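Long-range contacts in succinate-semialdehyde dehydrogenase (Synechococcus, PDB 3VZ3), which probably catalyses the NADP-dependent oxidation of succinic semialdehyde to succinate, binding the cofactor and the aldehyde substrate in adjoining sites: residues A[130-135]-A[206-211]; A[229-234]-A[437-442]; A[388-393]-A[426-431]. The protein carries 1 engineered substitution. All blocks are in the same frame, centred on the assembly; numbering follows the deposited sequence.

How the contacts relate
The three contacts border the same NADP molecule. Contacts 1 and 2, with centres about 11 Å apart, share the mixed sheet of the cofactor-binding part of the fold: strand 202-208 of contact 1 lies beside strand 228-231 of contact 2. Contact 3 lies just before strand 391-395 of a separate seven-stranded sheet; its centre is about 8 Å from that of contact 2 and 15 Å from that of contact 1. Along the chain contact 1 closes before contact 2 opens, and contact 3 is nested inside the loop that contact 2 closes. Segments far apart in sequence thus meet round the nicotinamide. Contacts 2 and 3 also touch the second subunit.

Contact 1 (A[130-135]-A[206-211]); sequences VMPWNF and TLTGSE. With NAP (NADP nicotinamide-adenine-dinucleotide phosphate), chain D; SSN (4-oxobutanoic acid), chain C.
Val-130 and Leu-207 pair as neighbours in parallel strands: Val-130 N gives a hydrogen bond to Thr-206 O (2.9 Å), and Thr-208 N returns one to Val-130 O (3.0 Å). On one face of the sheet Val-130 CG1 presses tightly on Leu-207 CD1 at 3.5 Å. At the ends of these strands of the cofactor-binding sheet, the PWNF loop 132-135 and the turn after strand 202-208 meet NADP. Pro-132 CD rests on Thr-208 O (3.2 Å), while Thr-208 holds CG2 anti to its backbone N and brings that methyl to 3.4 Å from NADP C3N. Met-131 O accepts the ribose hydroxyl O3B, and Ser-210 N and OG reach phosphate oxygens. Gly-209 has to be glycine, since its backbone angles and the nearby ribose exclude a CB. The indole of Trp-133 meets the phosphate edge-on, NE1 donating to NADP O1N at 2.8 Å through a bent bond (134°). A leucine here has no N-H for O1N, and would probably leave the phosphate more loosely held and a gap beside Asn-161 and Ala-308. Asn-134 ND2 donates to the aldehyde oxygen O4 (3.0 Å), probably as the oxyanion-stabilising asparagine of aldehyde dehydrogenases, and Phe-135 CE1 packs against substrate C4 (3.3 Å). Strand 153-157 flanks Val-130 and Met-131, strand 228-231 flanks Leu-207, helix 211-223 packs on Val-130 and Leu-207, and helix 138-149 meets Met-131 and both threonines.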
loop_
_atom_site.group_PDB
_atom_site.type_symbol
_atom_site.label_atom_id
_atom_site.label_comp_id
_atom_site.label_asym_id
_atom_site.label_seq_id
_atom_site.Cartn_x
_atom_site.Cartn_y
_atom_site.Cartn_z
ATOM N N VAL A 130 2.362 13.414 -7.311
ATOM C CA VAL A 130 1.617 14.667 -7.220
ATOM C C VAL A 130 2.135 15.347 -5.969
ATOM O O VAL A 130 2.114 14.753 -4.893
ATOM C CB VAL A 130 0.094 14.422 -7.117
ATOM C CG1 VAL A 130 -0.671 15.739 -6.883
ATOM C CG2 VAL A 130 -0.418 13.712 -8.373
ATOM N N MET A 131 2.637 16.573 -6.107
ATOM C CA MET A 131 3.401 17.196 -5.018
ATOM C C MET A 131 2.871 18.592 -4.673
ATOM O O MET A 131 2.223 19.227 -5.503
ATOM C CB MET A 131 4.899 17.245 -5.366
ATOM C CG MET A 131 5.578 15.861 -5.436
ATOM S SD MET A 131 5.733 15.123 -3.803
ATOM C CE MET A 131 5.544 13.362 -4.167
ATOM N N PRO A 132 3.096 19.038 -3.419
ATOM C CA PRO A 132 2.585 20.302 -2.903
ATOM C C PRO A 132 3.618 21.437 -2.953
ATOM O O PRO A 132 4.828 21.190 -3.109
ATOM C CB PRO A 132 2.284 19.944 -1.445
ATOM C CG PRO A 132 3.477 19.075 -1.074
ATOM C CD PRO A 132 3.808 18.284 -2.365
ATOM N N TRP A 133 3.146 22.665 -2.781
ATOM C CA TRP A 133 3.997 23.851 -2.890
ATOM C C TRP A 133 4.887 24.141 -1.674
ATOM O O TRP A 133 5.797 24.962 -1.781
ATOM C CB TRP A 133 3.158 25.107 -3.241
ATOM C CG TRP A 133 2.002 25.259 -2.321
ATOM C CD1 TRP A 133 0.711 24.875 -2.560
ATOM C CD2 TRP A 133 2.030 25.756 -0.967
ATOM N NE1 TRP A 133 -0.068 25.122 -1.451
ATOM C CE2 TRP A 133 0.717 25.647 -0.458
ATOM C CE3 TRP A 133 3.036 26.280 -0.137
ATOM C CZ2 TRP A 133 0.377 26.063 0.841
ATOM C CZ3 TRP A 133 2.703 26.678 1.164
ATOM C CH2 TRP A 133 1.384 26.559 1.639
ATOM N N ASN A 134 4.623 23.494 -0.532
ATOM C CA ASN A 134 5.240 23.944 0.731
ATOM C C ASN A 134 6.720 23.600 0.914
ATOM O O ASN A 134 7.465 24.378 1.517
ATOM C CB ASN A 134 4.400 23.560 1.961
ATOM C CG ASN A 134 4.425 22.073 2.264
ATOM O OD1 ASN A 134 4.484 21.235 1.364
ATOM N ND2 ASN A 134 4.344 21.734 3.554
ATOM N N PHE A 135 7.128 22.452 0.368
ATOM C CA PHE A 135 8.539 22.065 0.274
ATOM C C PHE A 135 8.752 21.621 -1.165
ATOM O O PHE A 135 8.831 20.422 -1.448
ATOM C CB PHE A 135 8.893 20.955 1.279
ATOM C CG PHE A 135 8.904 21.431 2.699
ATOM C CD1 PHE A 135 7.741 21.408 3.459
ATOM C CD2 PHE A 135 10.070 21.940 3.259
ATOM C CE1 PHE A 135 7.756 21.877 4.780
ATOM C CE2 PHE A 135 10.097 22.405 4.573
ATOM C CZ PHE A 135 8.935 22.381 5.327
ATOM N N THR A 206 1.991 8.397 -6.115
ATOM C CA THR A 206 2.230 8.918 -4.771
ATOM C C THR A 206 1.724 10.350 -4.714
ATOM O O THR A 206 1.836 11.076 -5.697
ATOM C CB THR A 206 3.732 8.790 -4.387
ATOM O OG1 THR A 206 3.907 9.058 -2.993
ATOM C CG2 THR A 206 4.666 9.699 -5.224
ATOM N N LEU A 207 1.163 10.752 -3.574
ATOM C CA LEU A 207 0.743 12.137 -3.426
ATOM C C LEU A 207 1.111 12.647 -2.042
ATOM O O LEU A 207 0.846 11.989 -1.034
ATOM C CB LEU A 207 -0.769 12.312 -3.673
ATOM C CG LEU A 207 -1.367 13.739 -3.608
ATOM C CD1 LEU A 207 -2.518 13.907 -4.584
ATOM C CD2 LEU A 207 -1.821 14.146 -2.186
ATOM N N THR A 208 1.717 13.828 -2.020
ATOM C CA THR A 208 1.910 14.586 -0.790
ATOM C C THR A 208 1.080 15.860 -0.916
ATOM O O THR A 208 1.159 16.555 -1.932
ATOM C CB THR A 208 3.384 14.924 -0.575
ATOM O OG1 THR A 208 4.118 13.700 -0.468
ATOM C CG2 THR A 208 3.553 15.672 0.722
ATOM N N GLY A 209 0.261 16.142 0.090
ATOM C CA GLY A 209 -0.688 17.245 -0.018
ATOM C C GLY A 209 -1.807 17.116 0.996
ATOM O O GLY A 209 -1.601 16.618 2.091
ATOM N N SER A 210 -2.996 17.561 0.624
ATOM C CA SER A 210 -4.108 17.562 1.552
ATOM C C SER A 210 -5.087 16.444 1.230
ATOM O O SER A 210 -4.985 15.793 0.174
ATOM C CB SER A 210 -4.776 18.930 1.538
ATOM O OG SER A 210 -3.917 19.872 2.186
ATOM N N GLU A 211 -6.021 16.215 2.150
ATOM C CA GLU A 211 -6.943 15.083 2.038
ATOM C C GLU A 211 -7.780 15.047 0.742
ATOM O O GLU A 211 -7.890 13.985 0.124
ATOM C CB GLU A 211 -7.830 14.963 3.281
ATOM C CG GLU A 211 -8.778 13.766 3.188
ATOM C CD GLU A 211 -9.493 13.445 4.488
ATOM O OE1 GLU A 211 -9.070 13.933 5.565
ATOM O OE2 GLU A 211 -10.495 12.704 4.411
HETATM P PA NAP D . -3.183 20.361 -2.102
HETATM O O1A NAP D . -4.219 21.359 -2.478
HETATM O O2A NAP D . -3.709 19.023 -1.746
HETATM O O5B NAP D . -2.118 20.267 -3.316
HETATM C C5B NAP D . -1.147 19.240 -3.382
HETATM C C4B NAP D . -1.066 18.775 -4.837
HETATM O O4B NAP D . -2.277 18.120 -5.203
HETATM C C3B NAP D . -0.905 19.917 -5.830
HETATM O O3B NAP D . -0.069 19.438 -6.862
HETATM C C2B NAP D . -2.322 20.164 -6.336
HETATM O O2B NAP D . -2.376 20.696 -7.637
HETATM C C1B NAP D . -2.856 18.747 -6.338
HETATM N N9A NAP D . -4.321 18.583 -6.248
HETATM C C8A NAP D . -5.260 19.349 -5.593
HETATM N N7A NAP D . -6.481 18.767 -5.781
HETATM C C5A NAP D . -6.319 17.648 -6.534
HETATM C C6A NAP D . -7.201 16.683 -7.019
HETATM N N6A NAP D . -8.507 16.765 -6.758
HETATM N N1A NAP D . -6.713 15.634 -7.779
HETATM C C2A NAP D . -5.358 15.529 -8.060
HETATM N N3A NAP D . -4.486 16.490 -7.577
HETATM C C4A NAP D . -4.964 17.525 -6.828
HETATM O O3 NAP D . -2.277 20.846 -0.864
HETATM P PN NAP D . -2.101 22.275 -0.146
HETATM O O1N NAP D . -2.148 23.338 -1.174
HETATM O O2N NAP D . -3.054 22.337 0.997
HETATM O O5D NAP D . -0.596 22.050 0.396
HETATM C C5D NAP D . -0.360 21.861 1.778
HETATM C C4D NAP D . -0.747 20.470 2.267
HETATM O O4D NAP D . 0.319 19.580 2.048
HETATM C C3D NAP D . -0.996 20.426 3.771
HETATM O O3D NAP D . -2.363 20.543 4.094
HETATM C C2D NAP D . -0.512 19.062 4.184
HETATM O O2D NAP D . -1.673 18.276 4.265
HETATM C C1D NAP D . 0.282 18.536 3.006
HETATM N N1N NAP D . 1.651 18.041 3.276
HETATM C C2N NAP D . 1.889 16.782 3.787
HETATM C C3N NAP D . 3.206 16.358 4.007
HETATM C C7N NAP D . 3.574 14.978 4.490
HETATM O O7N NAP D . 4.885 14.509 4.227
HETATM N N7N NAP D . 2.692 14.228 5.152
HETATM C C4N NAP D . 4.253 17.206 3.677
HETATM C C5N NAP D . 3.999 18.459 3.131
HETATM C C6N NAP D . 2.689 18.865 2.928
HETATM P P2B NAP D . -2.824 22.228 -7.929
HETATM O O1X NAP D . -2.839 22.391 -9.429
HETATM O O2X NAP D . -1.842 23.164 -7.276
HETATM O O3X NAP D . -4.203 22.421 -7.310
HETATM C C1 SSN C . 9.034 17.229 6.103
HETATM O O1 SSN C . 9.707 18.184 6.578
HETATM C C2 SSN C . 7.527 17.276 6.103
HETATM O O2 SSN C . 9.547 16.218 5.609
HETATM C C3 SSN C . 7.120 18.458 5.242
HETATM C C4 SSN C . 6.169 19.322 6.041
HETATM O O4 SSN C . 5.114 19.676 5.544
#

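Contact 2 (A[229-234]-A[437-442]); sequences LLELGG and GRELGL. With NAP (NADP nicotinamide-adenine-dinucleotide phosphate), chain D.
Leu-229 and Glu-439, with Glu-231, form the buried, close-packed side of this contact. With CG anti to the backbone N (chi1 -178°), Leu-229 spreads its two methyls: CD1 lies 3.5 Å from Arg-438 N, and CD2 sits 3.8 Å from Glu-439 CG. A side chain on Gly-437 would collide with the leucine, and the positive phi of Gly-437 also suits glycine. Next to it, the bent chain of Glu-231 sets OE2 3.4 Å from Glu-439 CG, the two carboxylate planes 33° apart. The carbonyl side of Gly-437 and Arg-438 is looser, partly exposed and bridged by water, which joins Leu-230 O (2.8 Å) to Gly-437 O (2.9 Å), though its protons may be shared with further acceptors. Arg-438 leaves the backbone away from the strand; its NH1 donates to Gly-437 O and also to Gly-430 O, while NE bonds Ala-451 O of the second subunit. Beyond the strand, Leu-232 O takes an almost straight bond (177°) from nicotinamide N7N. Glu-231 OE2 approaches Glu-439 OE1 to 3.8 Å, and the latter is salt-bridged to Arg-142, which also bonds NADP. Glu-231, of the LELGG motif whose glutamate is probably the general base in aldehyde dehydrogenases, thus lies between Glu-439 and the carboxamide, its side chain about 7 Å from the bound substrate.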
loop_
_atom_site.group_PDB
_atom_site.type_symbol
_atom_site.label_atom_id
_atom_site.label_comp_id
_atom_site.label_asym_id
_atom_site.label_seq_id
_atom_site.Cartn_x
_atom_site.Cartn_y
_atom_site.Cartn_z
ATOM N N LEU A 229 0.749 5.714 -2.240
ATOM C CA LEU A 229 1.299 6.150 -0.969
ATOM C C LEU A 229 0.783 7.568 -0.789
ATOM O O LEU A 229 0.838 8.370 -1.722
ATOM C CB LEU A 229 2.831 6.152 -0.983
ATOM C CG LEU A 229 3.564 6.554 0.316
ATOM C CD1 LEU A 229 4.915 5.869 0.401
ATOM C CD2 LEU A 229 3.749 8.065 0.400
ATOM N N LEU A 230 0.307 7.874 0.409
ATOM C CA LEU A 230 -0.230 9.202 0.664
ATOM C C LEU A 230 0.416 9.802 1.895
ATOM O O LEU A 230 0.410 9.192 2.966
ATOM C CB LEU A 230 -1.734 9.141 0.895
ATOM C CG LEU A 230 -2.637 8.656 -0.231
ATOM C CD1 LEU A 230 -4.063 8.637 0.243
ATOM C CD2 LEU A 230 -2.487 9.568 -1.452
ATOM N N GLU A 231 0.912 11.023 1.739
ATOM C CA GLU A 231 1.484 11.786 2.845
ATOM C C GLU A 231 0.640 13.056 2.952
ATOM O O GLU A 231 0.782 13.965 2.133
ATOM C CB GLU A 231 2.939 12.143 2.544
ATOM C CG GLU A 231 3.917 10.941 2.387
ATOM C CD GLU A 231 4.597 10.489 3.681
ATOM O OE1 GLU A 231 4.441 11.140 4.749
ATOM O OE2 GLU A 231 5.305 9.457 3.617
ATOM N N LEU A 232 -0.255 13.114 3.939
ATOM C CA LEU A 232 -1.197 14.221 3.990
ATOM C C LEU A 232 -0.957 15.165 5.177
ATOM O O LEU A 232 0.169 15.263 5.687
ATOM C CB LEU A 232 -2.646 13.723 3.911
ATOM C CG LEU A 232 -2.919 12.673 2.805
ATOM C CD1 LEU A 232 -4.366 12.179 2.871
ATOM C CD2 LEU A 232 -2.575 13.225 1.417
ATOM N N GLY A 233 -2.011 15.841 5.606
ATOM C CA GLY A 233 -1.875 16.854 6.657
ATOM C C GLY A 233 -1.761 16.311 8.061
ATOM O O GLY A 233 -1.923 15.116 8.301
ATOM N N GLY A 234 -1.474 17.211 8.994
ATOM C CA GLY A 234 -1.391 16.837 10.399
ATOM C C GLY A 234 -1.888 17.972 11.268
ATOM O O GLY A 234 -1.968 19.111 10.827
ATOM N N GLY A 437 1.611 4.296 4.070
ATOM C CA GLY A 437 2.879 4.097 3.389
ATOM C C GLY A 437 3.984 4.933 4.006
ATOM O O GLY A 437 3.728 5.865 4.791
ATOM N N ARG A 438 5.220 4.600 3.650
ATOM C CA ARG A 438 6.391 5.257 4.247
ATOM C C ARG A 438 7.380 5.645 3.169
ATOM O O ARG A 438 7.719 4.836 2.285
ATOM C CB ARG A 438 7.076 4.354 5.300
ATOM C CG ARG A 438 6.187 3.995 6.507
ATOM C CD ARG A 438 6.008 5.203 7.428
ATOM N NE ARG A 438 5.156 4.938 8.602
ATOM C CZ ARG A 438 3.846 5.172 8.666
ATOM N NH1 ARG A 438 3.175 5.637 7.605
ATOM N NH2 ARG A 438 3.187 4.936 9.812
ATOM N N GLU A 439 7.801 6.906 3.232
ATOM C CA GLU A 439 8.906 7.410 2.427
ATOM C C GLU A 439 10.169 7.336 3.271
ATOM O O GLU A 439 10.087 7.150 4.489
ATOM C CB GLU A 439 8.618 8.847 1.971
ATOM C CG GLU A 439 7.436 8.919 0.999
ATOM C CD GLU A 439 7.291 10.241 0.283
ATOM O OE1 GLU A 439 7.352 11.287 0.962
ATOM O OE2 GLU A 439 7.106 10.243 -0.966
ATOM N N LEU A 440 11.323 7.430 2.611
ATOM C CA LEU A 440 12.644 7.444 3.275
ATOM C C LEU A 440 13.044 6.090 3.900
ATOM O O LEU A 440 12.269 5.117 3.897
ATOM C CB LEU A 440 12.771 8.616 4.277
ATOM C CG LEU A 440 12.424 9.997 3.698
ATOM C CD1 LEU A 440 12.529 11.093 4.745
ATOM C CD2 LEU A 440 13.354 10.300 2.519
ATOM N N GLY A 441 14.288 6.020 4.373
ATOM C CA GLY A 441 14.874 4.762 4.853
ATOM C C GLY A 441 14.774 3.645 3.817
ATOM O O GLY A 441 14.708 3.895 2.602
ATOM N N LEU A 442 14.795 2.407 4.301
ATOM C CA LEU A 442 14.616 1.254 3.425
ATOM C C LEU A 442 13.220 1.283 2.820
ATOM O O LEU A 442 13.038 1.029 1.621
ATOM C CB LEU A 442 14.818 -0.051 4.205
ATOM C CG LEU A 442 14.475 -1.347 3.458
ATOM C CD1 LEU A 442 15.405 -1.512 2.256
ATOM C CD2 LEU A 442 14.564 -2.559 4.379
HETATM P PA NAP D . -3.183 20.361 -2.102
HETATM O O1A NAP D . -4.219 21.359 -2.478
HETATM O O2A NAP D . -3.709 19.023 -1.746
HETATM O O5B NAP D . -2.118 20.267 -3.316
HETATM C C5B NAP D . -1.147 19.240 -3.382
HETATM C C4B NAP D . -1.066 18.775 -4.837
HETATM O O4B NAP D . -2.277 18.120 -5.203
HETATM C C3B NAP D . -0.905 19.917 -5.830
HETATM O O3B NAP D . -0.069 19.438 -6.862
HETATM C C2B NAP D . -2.322 20.164 -6.336
HETATM O O2B NAP D . -2.376 20.696 -7.637
HETATM C C1B NAP D . -2.856 18.747 -6.338
HETATM N N9A NAP D . -4.321 18.583 -6.248
HETATM C C8A NAP D . -5.260 19.349 -5.593
HETATM N N7A NAP D . -6.481 18.767 -5.781
HETATM C C5A NAP D . -6.319 17.648 -6.534
HETATM C C6A NAP D . -7.201 16.683 -7.019
HETATM N N6A NAP D . -8.507 16.765 -6.758
HETATM N N1A NAP D . -6.713 15.634 -7.779
HETATM C C2A NAP D . -5.358 15.529 -8.060
HETATM N N3A NAP D . -4.486 16.490 -7.577
HETATM C C4A NAP D . -4.964 17.525 -6.828
HETATM O O3 NAP D . -2.277 20.846 -0.864
HETATM P PN NAP D . -2.101 22.275 -0.146
HETATM O O1N NAP D . -2.148 23.338 -1.174
HETATM O O2N NAP D . -3.054 22.337 0.997
HETATM O O5D NAP D . -0.596 22.050 0.396
HETATM C C5D NAP D . -0.360 21.861 1.778
HETATM C C4D NAP D . -0.747 20.470 2.267
HETATM O O4D NAP D . 0.319 19.580 2.048
HETATM C C3D NAP D . -0.996 20.426 3.771
HETATM O O3D NAP D . -2.363 20.543 4.094
HETATM C C2D NAP D . -0.512 19.062 4.184
HETATM O O2D NAP D . -1.673 18.276 4.265
HETATM C C1D NAP D . 0.282 18.536 3.006
HETATM N N1N NAP D . 1.651 18.041 3.276
HETATM C C2N NAP D . 1.889 16.782 3.787
HETATM C C3N NAP D . 3.206 16.358 4.007
HETATM C C7N NAP D . 3.574 14.978 4.490
HETATM O O7N NAP D . 4.885 14.509 4.227
HETATM N N7N NAP D . 2.692 14.228 5.152
HETATM C C4N NAP D . 4.253 17.206 3.677
HETATM C C5N NAP D . 3.999 18.459 3.131
HETATM C C6N NAP D . 2.689 18.865 2.928
HETATM P P2B NAP D . -2.824 22.228 -7.929
HETATM O O1X NAP D . -2.839 22.391 -9.429
HETATM O O2X NAP D . -1.842 23.164 -7.276
HETATM O O3X NAP D . -4.203 22.421 -7.310
HETATM O O HOH W 1 2.374 8.397 4.750
#

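Contact 3 (A[388-393]-A[426-431]); sequences FGLGAS and LPFGGT. With NAP (NADP nicotinamide-adenine-dinucleotide phosphate), chain D.
Gly-389 opens the contact with its carbonyl, which accepts a hydrogen bond from Thr-431 N at 3.0 Å, the donor standing above the carbonyl plane. Thr-431 OG1, turned to lie between its own backbone N and carbonyl carbon (chi1 67°), also comes to 3.0 Å from Gly-389 O, though its proton has another acceptor within reach. A CB on Gly-389 would strike that hydroxyl, so the close approach depends on glycine. Leu-390 starts away from 426-431, but with CG anti to the backbone N (chi1 -176°) CD1 reaches the glycine backbone, 3.5 Å from Gly-430 CA, with Phe-428 CZ more loosely beside it at 4.4 Å. The other methyl, CD2, meets NADP N7N (3.4 Å), while the Phe-428 ring presents its edge, CE2, to NADP O7N, also at 3.4 Å. A water bonded to Gly-429 O reaches Leu-390 O only weakly. At Gly-391 the chain enters strand 391-395, its N held by Asp-236. The loop before that strand thus meets the PFGG loop beside the nicotinamide, Phe-428 about 4 Å from the bound substrate. Direct hydrogen bonding across the contact is gathered at Gly-389 O; on this side the carboxamide meets a leucine methyl and a phenylalanine edge, while Leu-232 O takes its N-H.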
loop_
_atom_site.group_PDB
_atom_site.type_symbol
_atom_site.label_atom_id
_atom_site.label_comp_id
_atom_site.label_asym_id
_atom_site.label_seq_id
_atom_site.Cartn_x
_atom_site.Cartn_y
_atom_site.Cartn_z
ATOM N N PHE A 388 -6.337 13.362 12.201
ATOM C CA PHE A 388 -4.994 13.170 11.647
ATOM C C PHE A 388 -4.138 12.302 12.567
ATOM O O PHE A 388 -4.535 11.966 13.696
ATOM C CB PHE A 388 -4.296 14.526 11.468
ATOM C CG PHE A 388 -5.160 15.591 10.855
ATOM C CD1 PHE A 388 -5.399 15.620 9.486
ATOM C CD2 PHE A 388 -5.723 16.578 11.663
ATOM C CE1 PHE A 388 -6.204 16.619 8.925
ATOM C CE2 PHE A 388 -6.518 17.576 11.122
ATOM C CZ PHE A 388 -6.760 17.604 9.761
ATOM N N GLY A 389 -2.950 11.966 12.097
ATOM C CA GLY A 389 -1.986 11.253 12.933
ATOM C C GLY A 389 -0.630 11.196 12.259
ATOM O O GLY A 389 -0.134 10.118 11.949
ATOM N N LEU A 390 -0.018 12.357 12.037
ATOM C CA LEU A 390 1.227 12.349 11.299
ATOM C C LEU A 390 2.391 12.280 12.273
ATOM O O LEU A 390 2.998 11.225 12.435
ATOM C CB LEU A 390 1.297 13.555 10.369
ATOM C CG LEU A 390 2.516 13.626 9.442
ATOM C CD1 LEU A 390 2.722 12.332 8.618
ATOM C CD2 LEU A 390 2.362 14.817 8.529
ATOM N N GLY A 391 2.689 13.396 12.948
ATOM C CA GLY A 391 3.758 13.390 13.943
ATOM C C GLY A 391 3.271 13.733 15.344
ATOM O O GLY A 391 2.122 14.122 15.560
ATOM N N ALA A 392 4.156 13.555 16.312
ATOM C CA ALA A 392 3.868 14.008 17.670
ATOM C C ALA A 392 5.179 14.201 18.402
ATOM O O ALA A 392 6.123 13.439 18.206
ATOM C CB ALA A 392 2.992 13.023 18.411
ATOM N N SER A 393 5.214 15.243 19.228
ATOM C CA SER A 393 6.386 15.572 20.028
ATOM C C SER A 393 5.961 15.628 21.489
ATOM O O SER A 393 4.909 16.195 21.811
ATOM C CB SER A 393 6.911 16.938 19.603
ATOM O OG SER A 393 8.086 17.279 20.320
ATOM N N LEU A 426 15.595 7.385 8.282
ATOM C CA LEU A 426 14.462 6.758 8.959
ATOM C C LEU A 426 13.215 6.887 8.110
ATOM O O LEU A 426 13.015 7.910 7.480
ATOM C CB LEU A 426 14.185 7.447 10.308
ATOM C CG LEU A 426 15.010 7.093 11.556
ATOM C CD1 LEU A 426 14.731 5.687 12.031
ATOM C CD2 LEU A 426 16.465 7.287 11.357
ATOM N N PRO A 427 12.355 5.854 8.109
ATOM C CA PRO A 427 11.098 6.005 7.356
ATOM C C PRO A 427 10.225 7.128 7.919
ATOM O O PRO A 427 10.377 7.500 9.092
ATOM C CB PRO A 427 10.398 4.653 7.523
ATOM C CG PRO A 427 11.431 3.721 8.093
ATOM C CD PRO A 427 12.471 4.545 8.779
ATOM N N PHE A 428 9.320 7.641 7.084
ATOM C CA PHE A 428 8.482 8.772 7.446
ATOM C C PHE A 428 7.113 8.631 6.791
ATOM O O PHE A 428 7.003 8.488 5.565
ATOM C CB PHE A 428 9.153 10.083 7.001
ATOM C CG PHE A 428 8.344 11.308 7.300
ATOM C CD1 PHE A 428 8.444 11.920 8.534
ATOM C CD2 PHE A 428 7.491 11.853 6.341
ATOM C CE1 PHE A 428 7.691 13.072 8.825
ATOM C CE2 PHE A 428 6.733 12.993 6.624
ATOM C CZ PHE A 428 6.840 13.603 7.868
ATOM N N GLY A 429 6.061 8.699 7.601
ATOM C CA GLY A 429 4.717 8.700 7.045
ATOM C C GLY A 429 3.647 8.810 8.108
ATOM O O GLY A 429 3.959 8.852 9.297
ATOM N N GLY A 430 2.394 8.827 7.663
ATOM C CA GLY A 430 1.279 9.099 8.556
ATOM C C GLY A 430 0.432 7.883 8.867
ATOM O O GLY A 430 0.657 6.780 8.351
ATOM N N THR A 431 -0.539 8.112 9.739
ATOM C CA THR A 431 -1.563 7.129 10.079
ATOM C C THR A 431 -2.879 7.861 10.090
ATOM O O THR A 431 -2.922 9.085 9.942
ATOM C CB THR A 431 -1.359 6.502 11.475
ATOM O OG1 THR A 431 -1.568 7.500 12.504
ATOM C CG2 THR A 431 0.006 5.884 11.580
HETATM P PA NAP D . -3.183 20.361 -2.102
HETATM O O1A NAP D . -4.219 21.359 -2.478
HETATM O O2A NAP D . -3.709 19.023 -1.746
HETATM O O5B NAP D . -2.118 20.267 -3.316
HETATM C C5B NAP D . -1.147 19.240 -3.382
HETATM C C4B NAP D . -1.066 18.775 -4.837
HETATM O O4B NAP D . -2.277 18.120 -5.203
HETATM C C3B NAP D . -0.905 19.917 -5.830
HETATM O O3B NAP D . -0.069 19.438 -6.862
HETATM C C2B NAP D . -2.322 20.164 -6.336
HETATM O O2B NAP D . -2.376 20.696 -7.637
HETATM C C1B NAP D . -2.856 18.747 -6.338
HETATM N N9A NAP D . -4.321 18.583 -6.248
HETATM C C8A NAP D . -5.260 19.349 -5.593
HETATM N N7A NAP D . -6.481 18.767 -5.781
HETATM C C5A NAP D . -6.319 17.648 -6.534
HETATM C C6A NAP D . -7.201 16.683 -7.019
HETATM N N6A NAP D . -8.507 16.765 -6.758
HETATM N N1A NAP D . -6.713 15.634 -7.779
HETATM C C2A NAP D . -5.358 15.529 -8.060
HETATM N N3A NAP D . -4.486 16.490 -7.577
HETATM C C4A NAP D . -4.964 17.525 -6.828
HETATM O O3 NAP D . -2.277 20.846 -0.864
HETATM P PN NAP D . -2.101 22.275 -0.146
HETATM O O1N NAP D . -2.148 23.338 -1.174
HETATM O O2N NAP D . -3.054 22.337 0.997
HETATM O O5D NAP D . -0.596 22.050 0.396
HETATM C C5D NAP D . -0.360 21.861 1.778
HETATM C C4D NAP D . -0.747 20.470 2.267
HETATM O O4D NAP D . 0.319 19.580 2.048
HETATM C C3D NAP D . -0.996 20.426 3.771
HETATM O O3D NAP D . -2.363 20.543 4.094
HETATM C C2D NAP D . -0.512 19.062 4.184
HETATM O O2D NAP D . -1.673 18.276 4.265
HETATM C C1D NAP D . 0.282 18.536 3.006
HETATM N N1N NAP D . 1.651 18.041 3.276
HETATM C C2N NAP D . 1.889 16.782 3.787
HETATM C C3N NAP D . 3.206 16.358 4.007
HETATM C C7N NAP D . 3.574 14.978 4.490
HETATM O O7N NAP D . 4.885 14.509 4.227
HETATM N N7N NAP D . 2.692 14.228 5.152
HETATM C C4N NAP D . 4.253 17.206 3.677
HETATM C C5N NAP D . 3.999 18.459 3.131
HETATM C C6N NAP D . 2.689 18.865 2.928
HETATM P P2B NAP D . -2.824 22.228 -7.929
HETATM O O1X NAP D . -2.839 22.391 -9.429
HETATM O O2X NAP D . -1.842 23.164 -7.276
HETATM O O3X NAP D . -4.203 22.421 -7.310
HETATM O O HOH W 2 5.787 11.183 10.624
#